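Local coordinates for protein short chain dehydrogenase (PDB 3G1T) that probably catalyses NAD(P)(H)-dependent oxidation or reduction, as expected of a short-chain dehydrogenase with a Rossmann fold, at residues Arg53-Ile58 against His63-Trp68; Gln120-Val125 against Ala168-Ala173. All coordinates share one frame; numbering follows the deposited sequence.

Interaction 1: residues Arg53-Ile58 against His63-Trp68; sequences RVAQHI and HVQPQW
Ile58 overlaps the ring of Pro66 through its branch methyl: CG2 of Ile58 lies 3.4 Å from CG of Pro66, tighter than usual van der Waals contact between carbons. CG1 of Ile58 lies beside the backbone N (chi1 -73°), which leaves CG2 anti to that N and turned to Pro66, and CD1 of Ile58, at the end of the other branch, still meets CG of Pro66 at 4.0 Å. Beyond this pair, Ile58 also packs on Leu32 and Ala35 of helix 25-36.

One turn back, Ala55 also points at Pro66. Its CB is 4.1 Å from CD of Pro66, and its carbonyl O comes to 3.3 Å from the same CD, so the ring meets both the side chain and the backbone of the helix. The CA atoms of Ala55 and Pro66 are 5.4 Å apart, the nearest such pair here. Trp68 adds an oblique approach of CD1 to CB of Ala55, less certain because the indole is modelled in two conformers.

Toward solvent, NE2 of Gln56 and OE1 of Gln65 stay 4.0 Å apart, too far to bond, although their amide planes are only 30° from parallel; OE1 of Gln56 bonds instead to Arg52.

These residues form the return of a beta-alpha-beta crossover. Helix 48-62 ends, His63 turns the chain with a positive phi of 78°, and strand 67-70 joins the parallel sheet beside strand 40-45, where the backbone of Gln67 hydrogen-bonds to that of Leu43. Between helix and returning chain the fit thus rests on apolar side chains and one backbone carbonyl lying against the proline ring, with no hydrogen bond between the two segments.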
ATOM      1  N   ARG A  53      -7.769   1.516 -32.075  1.00 26.84           N
ATOM      2  CA  ARG A  53      -8.906   2.440 -32.344  1.00 26.93           C
ATOM      3  C   ARG A  53      -8.597   3.825 -31.799  1.00 23.18           C
ATOM      4  O   ARG A  53      -8.893   4.825 -32.422  1.00 23.07           O
ATOM      5  CB  ARG A  53     -10.232   1.908 -31.754  1.00 30.68           C
ATOM      6  CG  ARG A  53     -11.369   2.927 -31.650  1.00 61.61           C
ATOM      7  CD  ARG A  53     -12.672   2.305 -31.082  1.00 37.18           C
ATOM      8  NE  ARG A  53     -13.248   1.320 -32.009  1.00 62.71           N
ATOM      9  CZ  ARG A  53     -13.545   0.056 -31.693  1.00 40.36           C
ATOM     10  NH1 ARG A  53     -13.354  -0.406 -30.449  1.00 62.84           N
ATOM     11  NH2 ARG A  53     -14.049  -0.753 -32.625  1.00 63.36           N
ATOM     12  N   VAL A  54      -7.983   3.870 -30.620  1.00 21.61           N
ATOM     13  CA  VAL A  54      -7.671   5.175 -30.034  1.00 19.15           C
ATOM     14  C   VAL A  54      -6.558   5.823 -30.856  1.00 19.36           C
ATOM     15  O   VAL A  54      -6.575   7.062 -31.200  1.00 17.60           O
ATOM     16  CB  VAL A  54      -7.284   5.045 -28.523  1.00 18.45           C
ATOM     17  CG1 VAL A  54      -6.858   6.355 -28.008  1.00 20.40           C
ATOM     18  CG2 VAL A  54      -8.483   4.549 -27.675  1.00 22.06           C
ATOM     19  N   ALA A  55      -5.562   5.017 -31.182  1.00 19.39           N
ATOM     20  CA  ALA A  55      -4.451   5.562 -31.969  1.00 21.57           C
ATOM     21  C   ALA A  55      -4.935   6.088 -33.331  1.00 22.59           C
ATOM     22  O   ALA A  55      -4.395   7.054 -33.822  1.00 20.54           O
ATOM     23  CB  ALA A  55      -3.350   4.536 -32.160  1.00 23.71           C
ATOM     24  N   GLN A  56      -5.909   5.392 -33.948  1.00 22.09           N
ATOM     25  CA  GLN A  56      -6.467   5.794 -35.255  1.00 23.86           C
ATOM     26  C   GLN A  56      -7.250   7.105 -35.145  1.00 22.30           C
ATOM     27  O   GLN A  56      -7.198   7.946 -36.022  1.00 19.19           O
ATOM     28  CB  GLN A  56      -7.358   4.683 -35.837  1.00 26.88           C
ATOM     29  CG  GLN A  56      -6.618   3.341 -36.039  1.00 47.44           C
ATOM     30  CD  GLN A  56      -6.436   2.890 -37.503  1.00 30.96           C
ATOM     31  OE1 GLN A  56      -6.259   1.693 -37.769  1.00 46.32           O
ATOM     32  NE2 GLN A  56      -6.451   3.855 -38.445  1.00 47.23           N
ATOM     33  N   HIS A  57      -7.924   7.287 -34.016  1.00 23.87           N
ATOM     34  CA  HIS A  57      -8.668   8.514 -33.747  1.00 23.80           C
ATOM     35  C   HIS A  57      -7.653   9.661 -33.679  1.00 22.42           C
ATOM     36  O   HIS A  57      -7.848  10.677 -34.313  1.00 22.26           O
ATOM     37  CB  HIS A  57      -9.516   8.316 -32.457  1.00 28.29           C
ATOM     38  CG  HIS A  57     -10.410   9.474 -32.077  1.00 32.24           C
ATOM     39  ND1 HIS A  57     -11.414   9.347 -31.137  1.00 32.38           N
ATOM     40  CD2 HIS A  57     -10.482  10.756 -32.520  1.00 32.50           C
ATOM     41  CE1 HIS A  57     -12.036  10.508 -30.979  1.00 32.37           C
ATOM     42  NE2 HIS A  57     -11.502  11.377 -31.817  1.00 32.94           N
ATOM     43  N   ILE A  58      -6.528   9.480 -32.980  1.00 21.37           N
ATOM     44  CA  ILE A  58      -5.515  10.547 -32.856  1.00 20.20           C
ATOM     45  C   ILE A  58      -4.924  10.789 -34.262  1.00 20.34           C
ATOM     46  O   ILE A  58      -4.755  11.955 -34.658  1.00 20.71           O
ATOM     47  CB  ILE A  58      -4.411  10.164 -31.801  1.00 19.51           C
ATOM     48  CG1 ILE A  58      -4.950  10.255 -30.367  1.00 22.38           C
ATOM     49  CG2 ILE A  58      -3.069  11.007 -31.961  1.00 21.03           C
ATOM     50  CD1 ILE A  58      -4.073   9.485 -29.301  1.00 19.94           C
ATOM     51  N   HIS A  63      -2.645  13.425 -37.824  1.00 39.40           N
ATOM     52  CA  HIS A  63      -2.077  12.926 -39.087  1.00 42.41           C
ATOM     53  C   HIS A  63      -0.769  12.101 -38.970  1.00 42.50           C
ATOM     54  O   HIS A  63      -0.126  11.812 -39.994  1.00 43.65           O
ATOM     55  CB  HIS A  63      -1.999  14.053 -40.149  1.00 45.39           C
ATOM     56  CG  HIS A  63      -3.316  14.737 -40.410  1.00 48.79           C
ATOM     57  ND1 HIS A  63      -4.378  14.111 -41.034  1.00 47.51           N
ATOM     58  CD2 HIS A  63      -3.739  15.996 -40.127  1.00 47.99           C
ATOM     59  CE1 HIS A  63      -5.389  14.958 -41.136  1.00 48.66           C
ATOM     60  NE2 HIS A  63      -5.030  16.107 -40.592  1.00 48.01           N
ATOM     61  N   VAL A  64      -0.383  11.746 -37.732  1.00 40.43           N
ATOM     62  CA  VAL A  64       0.714  10.787 -37.448  1.00 39.75           C
ATOM     63  C   VAL A  64       0.168   9.752 -36.453  1.00 38.00           C
ATOM     64  O   VAL A  64      -0.275  10.152 -35.359  1.00 37.63           O
ATOM     65  CB  VAL A  64       1.939  11.448 -36.744  1.00 40.67           C
ATOM     66  CG1 VAL A  64       3.161  10.504 -36.815  1.00 60.39           C
ATOM     67  CG2 VAL A  64       2.265  12.858 -37.322  1.00 60.13           C
ATOM     68  N   GLN A  65       0.220   8.460 -36.799  1.00 35.97           N
ATOM     69  CA  GLN A  65      -0.316   7.419 -35.919  1.00 34.75           C
ATOM     70  C   GLN A  65       0.603   7.106 -34.721  1.00 31.27           C
ATOM     71  O   GLN A  65       1.763   6.712 -34.926  1.00 28.79           O
ATOM     72  CB  GLN A  65      -0.746   6.128 -36.695  1.00 36.72           C
ATOM     73  CG  GLN A  65      -1.643   5.183 -35.838  1.00 56.93           C
ATOM     74  CD  GLN A  65      -2.147   3.924 -36.570  1.00 39.49           C
ATOM     75  OE1 GLN A  65      -2.539   3.991 -37.738  1.00 57.71           O
ATOM     76  NE2 GLN A  65      -2.192   2.783 -35.860  1.00 56.91           N
ATOM     77  N   PRO A  66       0.086   7.288 -33.478  1.00 30.68           N
ATOM     78  CA  PRO A  66       0.785   6.985 -32.206  1.00 29.63           C
ATOM     79  C   PRO A  66       1.192   5.572 -32.144  1.00 27.78           C
ATOM     80  O   PRO A  66       0.487   4.687 -32.649  1.00 27.23           O
ATOM     81  CB  PRO A  66      -0.295   7.199 -31.147  1.00 30.70           C
ATOM     82  CG  PRO A  66      -1.194   8.167 -31.751  1.00 27.75           C
ATOM     83  CD  PRO A  66      -1.238   7.896 -33.205  1.00 31.02           C
ATOM     84  N   GLN A  67       2.316   5.325 -31.491  1.00 27.46           N
ATOM     85  CA  GLN A  67       2.676   3.957 -31.206  1.00 28.88           C
ATOM     86  C   GLN A  67       1.941   3.442 -29.992  1.00 24.45           C
ATOM     87  O   GLN A  67       1.594   4.208 -29.093  1.00 23.05           O
ATOM     88  CB  GLN A  67       4.180   3.812 -31.038  1.00 32.63           C
ATOM     89  CG  GLN A  67       4.874   3.632 -32.405  1.00 70.48           C
ATOM     90  CD  GLN A  67       6.352   3.304 -32.294  1.00 35.91           C
ATOM     91  OE1 GLN A  67       7.173   3.845 -33.049  1.00 71.14           O
ATOM     92  NE2 GLN A  67       6.705   2.434 -31.335  1.00 70.69           N
ATOM     93  N   TRP A  68       1.649   2.165 -29.989  1.00 23.47           N
ATOM     94  CA  TRP A  68       0.992   1.548 -28.859  0.50 24.38           C
ATOM     95  C   TRP A  68       1.707   0.274 -28.461  1.00 23.86           C
ATOM     96  O   TRP A  68       2.452  -0.272 -29.226  1.00 25.29           O
ATOM     97  CB  TRP A  68      -0.514   1.313 -29.119  0.50 25.79           C
ATOM     98  CG  TRP A  68      -0.822   0.642 -30.445  0.50 27.85           C
ATOM     99  CD1 TRP A  68      -1.123   1.258 -31.629  0.50 26.54           C
ATOM    100  CD2 TRP A  68      -0.855  -0.770 -30.709  0.50 26.62           C
ATOM    101  NE1 TRP A  68      -1.359   0.320 -32.605  0.50 27.05           N
ATOM    102  CE2 TRP A  68      -1.178  -0.933 -32.071  0.50 28.17           C
ATOM    103  CE3 TRP A  68      -0.636  -1.913 -29.924  0.50 29.08           C
ATOM    104  CZ2 TRP A  68      -1.298  -2.197 -32.669  0.50 27.29           C
ATOM    105  CZ3 TRP A  68      -0.751  -3.165 -30.512  0.50 26.45           C
ATOM    106  CH2 TRP A  68      -1.067  -3.298 -31.884  0.50 29.30           C
TER

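Interaction 2: residues Gln120-Val125 against Ala168-Ala173; sequences QDVMQV and ATSKFA
Met123 reaches Ser170 with its sulfur: SD lies 3.9 Å from CA of Ser170 and 4.0 Å from CB of the same residue. The root of the methionine does not aim straight at helix 165-185. Its CG is anti to its carbonyl carbon (chi1 -78°), and further bends about CB-CG and CG-SD curl the chain, bringing the thioether across the gap. SD also comes within 4.3 Å of CG2 of Thr169, so the sulfur sits against two successive residues of the facing helix.

Val122 approaches from the preceding position. Its CG1 is 3.8 Å from OG of Ser170, an apolar contact with a hydroxyl whose bonding lies elsewhere. OG of Ser170 sits between its own backbone N and carbonyl carbon (chi1 77°) and hydrogen-bonds to the carbonyl O of Tyr167 and to ND2 of Asn126, which should hold its rotation and satisfies the buried hydroxyl.

The two helix segments run nearly parallel, 23° apart, with axes 9.4 Å from each other at closest approach. Helices 116-142 and 165-185 are the pair that, in many short-chain dehydrogenases, meets its copy in a four-helix bundle at the dimer interface. Accordingly, Met123 packs on Met123 of the second subunit, Thr169 on Met177 of that subunit and Phe172 on its Phe172. Tyr167 and Lys171 have the spacing of the family's Tyr-X-X-X-Lys signature, and NZ of Lys171 bonds to the carbonyl O of Thr152 at the end of strand 147-152. OG1 of Thr169 bonds back to the carbonyl O of Gly165, while CG2 is the branch that faces the sulfur of Met123.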
ATOM      1  N   GLN A 120      -5.184  -9.858  -4.037  1.00 14.35           N
ATOM      2  CA  GLN A 120      -3.827  -9.989  -4.611  1.00 15.37           C
ATOM      3  C   GLN A 120      -3.756  -9.413  -6.010  1.00 17.44           C
ATOM      4  O   GLN A 120      -2.770  -8.731  -6.349  1.00 18.99           O
ATOM      5  CB  GLN A 120      -3.381 -11.476  -4.601  1.00 19.26           C
ATOM      6  CG  GLN A 120      -2.093 -11.789  -3.823  1.00 41.86           C
ATOM      7  CD  GLN A 120      -2.211 -12.904  -2.740  1.00 25.38           C
ATOM      8  OE1 GLN A 120      -1.209 -13.315  -2.192  1.00 40.59           O
ATOM      9  NE2 GLN A 120      -3.444 -13.354  -2.419  1.00 41.56           N
ATOM     10  N   ASP A 121      -4.789  -9.627  -6.829  1.00 15.96           N
ATOM     11  CA  ASP A 121      -4.791  -9.082  -8.223  1.00 17.13           C
ATOM     12  C   ASP A 121      -4.762  -7.562  -8.225  1.00 15.52           C
ATOM     13  O   ASP A 121      -4.057  -6.935  -9.044  1.00 15.24           O
ATOM     14  CB  ASP A 121      -6.088  -9.507  -8.968  1.00 17.46           C
ATOM     15  CG  ASP A 121      -6.163 -10.985  -9.263  1.00 27.03           C
ATOM     16  OD1 ASP A 121      -5.165 -11.668  -9.184  1.00 20.93           O
ATOM     17  OD2 ASP A 121      -7.263 -11.496  -9.578  1.00 20.55           O
ATOM     18  N   VAL A 122      -5.538  -6.942  -7.312  1.00 16.63           N
ATOM     19  CA  VAL A 122      -5.603  -5.471  -7.180  1.00 15.30           C
ATOM     20  C   VAL A 122      -4.211  -4.971  -6.815  1.00 16.83           C
ATOM     21  O   VAL A 122      -3.747  -3.961  -7.398  1.00 15.33           O
ATOM     22  CB  VAL A 122      -6.715  -4.956  -6.149  1.00 16.47           C
ATOM     23  CG1 VAL A 122      -6.566  -3.472  -5.824  1.00 18.76           C
ATOM     24  CG2 VAL A 122      -8.118  -5.226  -6.748  1.00 18.51           C
ATOM     25  N   MET A 123      -3.564  -5.650  -5.869  1.00 15.96           N
ATOM     26  CA  MET A 123      -2.223  -5.209  -5.439  1.00 17.77           C
ATOM     27  C   MET A 123      -1.247  -5.340  -6.624  1.00 17.27           C
ATOM     28  O   MET A 123      -0.352  -4.500  -6.804  1.00 17.24           O
ATOM     29  CB  MET A 123      -1.729  -6.019  -4.229  1.00 16.57           C
ATOM     30  CG  MET A 123      -2.415  -5.520  -2.876  1.00 25.20           C
ATOM     31  SD  MET A 123      -2.363  -3.742  -2.319  1.00 11.69           S
ATOM     32  CE  MET A 123      -0.647  -3.818  -1.989  1.00 30.02           C
ATOM     33  N   GLN A 124      -1.378  -6.422  -7.373  1.00 16.23           N
ATOM     34  CA  GLN A 124      -0.449  -6.702  -8.465  1.00 17.68           C
ATOM     35  C   GLN A 124      -0.572  -5.648  -9.551  1.00 17.57           C
ATOM     36  O   GLN A 124       0.463  -5.222 -10.110  1.00 19.98           O
ATOM     37  CB  GLN A 124      -0.686  -8.107  -9.093  1.00 16.65           C
ATOM     38  CG  GLN A 124       0.469  -8.566 -10.032  1.00 19.79           C
ATOM     39  CD  GLN A 124       1.778  -8.679  -9.257  1.00 18.73           C
ATOM     40  OE1 GLN A 124       1.745  -8.934  -8.073  1.00 18.92           O
ATOM     41  NE2 GLN A 124       2.939  -8.616  -9.950  1.00 18.32           N
ATOM     42  N   VAL A 125      -1.804  -5.242  -9.895  1.00 15.73           N
ATOM     43  CA  VAL A 125      -1.943  -4.258 -10.981  1.00 15.41           C
ATOM     44  C   VAL A 125      -1.556  -2.871 -10.427  1.00 16.84           C
ATOM     45  O   VAL A 125      -0.764  -2.136 -11.069  1.00 17.40           O
ATOM     46  CB  VAL A 125      -3.410  -4.219 -11.561  1.00 17.47           C
ATOM     47  CG1 VAL A 125      -3.667  -2.991 -12.520  1.00 14.59           C
ATOM     48  CG2 VAL A 125      -3.682  -5.539 -12.278  1.00 16.38           C
ATOM     49  N   ALA A 168      -8.653   0.743  -1.769  1.00 13.02           N
ATOM     50  CA  ALA A 168      -8.175   1.798  -0.837  1.00 13.31           C
ATOM     51  C   ALA A 168      -6.710   1.498  -0.383  1.00 14.74           C
ATOM     52  O   ALA A 168      -5.865   2.402  -0.423  1.00 16.22           O
ATOM     53  CB  ALA A 168      -9.021   1.853   0.364  1.00 14.09           C
ATOM     54  N   THR A 169      -6.477   0.252   0.042  1.00 12.35           N
ATOM     55  CA  THR A 169      -5.134  -0.235   0.453  1.00 14.36           C
ATOM     56  C   THR A 169      -4.150   0.092  -0.658  1.00 16.50           C
ATOM     57  O   THR A 169      -3.032   0.612  -0.384  1.00 14.74           O
ATOM     58  CB  THR A 169      -5.149  -1.717   0.843  1.00 13.73           C
ATOM     59  OG1 THR A 169      -6.140  -1.915   1.873  1.00 14.21           O
ATOM     60  CG2 THR A 169      -3.747  -2.194   1.445  1.00 11.54           C
ATOM     61  N   SER A 170      -4.504  -0.271  -1.893  1.00 15.11           N
ATOM     62  CA  SER A 170      -3.565  -0.070  -3.056  1.00 17.16           C
ATOM     63  C   SER A 170      -3.363   1.399  -3.415  1.00 16.17           C
ATOM     64  O   SER A 170      -2.299   1.762  -3.956  1.00 15.21           O
ATOM     65  CB  SER A 170      -4.083  -0.789  -4.312  1.00 18.91           C
ATOM     66  OG  SER A 170      -5.149  -0.044  -4.931  1.00 14.87           O
ATOM     67  N   LYS A 171      -4.374   2.271  -3.159  1.00 15.51           N
ATOM     68  CA  LYS A 171      -4.198   3.684  -3.403  1.00 15.62           C
ATOM     69  C   LYS A 171      -3.383   4.389  -2.265  1.00 16.13           C
ATOM     70  O   LYS A 171      -2.618   5.314  -2.551  1.00 15.21           O
ATOM     71  CB  LYS A 171      -5.565   4.355  -3.736  1.00 16.07           C
ATOM     72  CG  LYS A 171      -6.197   3.755  -5.035  1.00 17.95           C
ATOM     73  CD  LYS A 171      -5.305   3.916  -6.275  1.00 16.19           C
ATOM     74  CE  LYS A 171      -5.935   3.575  -7.648  1.00 19.93           C
ATOM     75  NZ  LYS A 171      -4.884   3.791  -8.735  1.00 17.33           N
ATOM     76  N   PHE A 172      -3.535   3.946  -1.022  1.00 14.18           N
ATOM     77  CA  PHE A 172      -2.586   4.386   0.021  1.00 16.00           C
ATOM     78  C   PHE A 172      -1.185   3.978  -0.432  1.00 14.88           C
ATOM     79  O   PHE A 172      -0.217   4.800  -0.370  1.00 14.82           O
ATOM     80  CB  PHE A 172      -2.942   3.698   1.345  1.00 15.73           C
ATOM     81  CG  PHE A 172      -3.781   4.553   2.249  1.00 15.41           C
ATOM     82  CD1 PHE A 172      -5.184   4.651   2.013  1.00 14.13           C
ATOM     83  CD2 PHE A 172      -3.199   5.309   3.241  1.00 14.77           C
ATOM     84  CE1 PHE A 172      -5.979   5.446   2.844  1.00 14.73           C
ATOM     85  CE2 PHE A 172      -3.966   6.121   4.147  1.00 14.30           C
ATOM     86  CZ  PHE A 172      -5.415   6.188   3.904  1.00 14.71           C
ATOM     87  N   ALA A 173      -1.007   2.738  -0.922  1.00 14.92           N
ATOM     88  CA  ALA A 173       0.353   2.287  -1.356  1.00 15.33           C
ATOM     89  C   ALA A 173       0.869   3.159  -2.509  1.00 16.84           C
ATOM     90  O   ALA A 173       2.101   3.469  -2.637  1.00 15.38           O
ATOM     91  CB  ALA A 173       0.321   0.806  -1.832  1.00 13.57           C
TER

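How the interactions relate
The two contacts share no element of the fold, and their centres lie 30 Å apart on opposite sides of the chain's centre. Interaction 1 joins neighbours in sequence at the margin of the sheet, where strand 67-70 is outermost within the chain; it is partly buried, with exposed residues among those that touch. Interaction 2 brings together helices distant in sequence, has only buried touching residues and borders the second subunit, yet it covers less area, 161 Å² against 293 Å². Both rely on van der Waals contact: a proline ring fitted against a helix in interaction 1, and in interaction 2 a thioether and valine methyl against a serine whose hydroxyl bonds elsewhere.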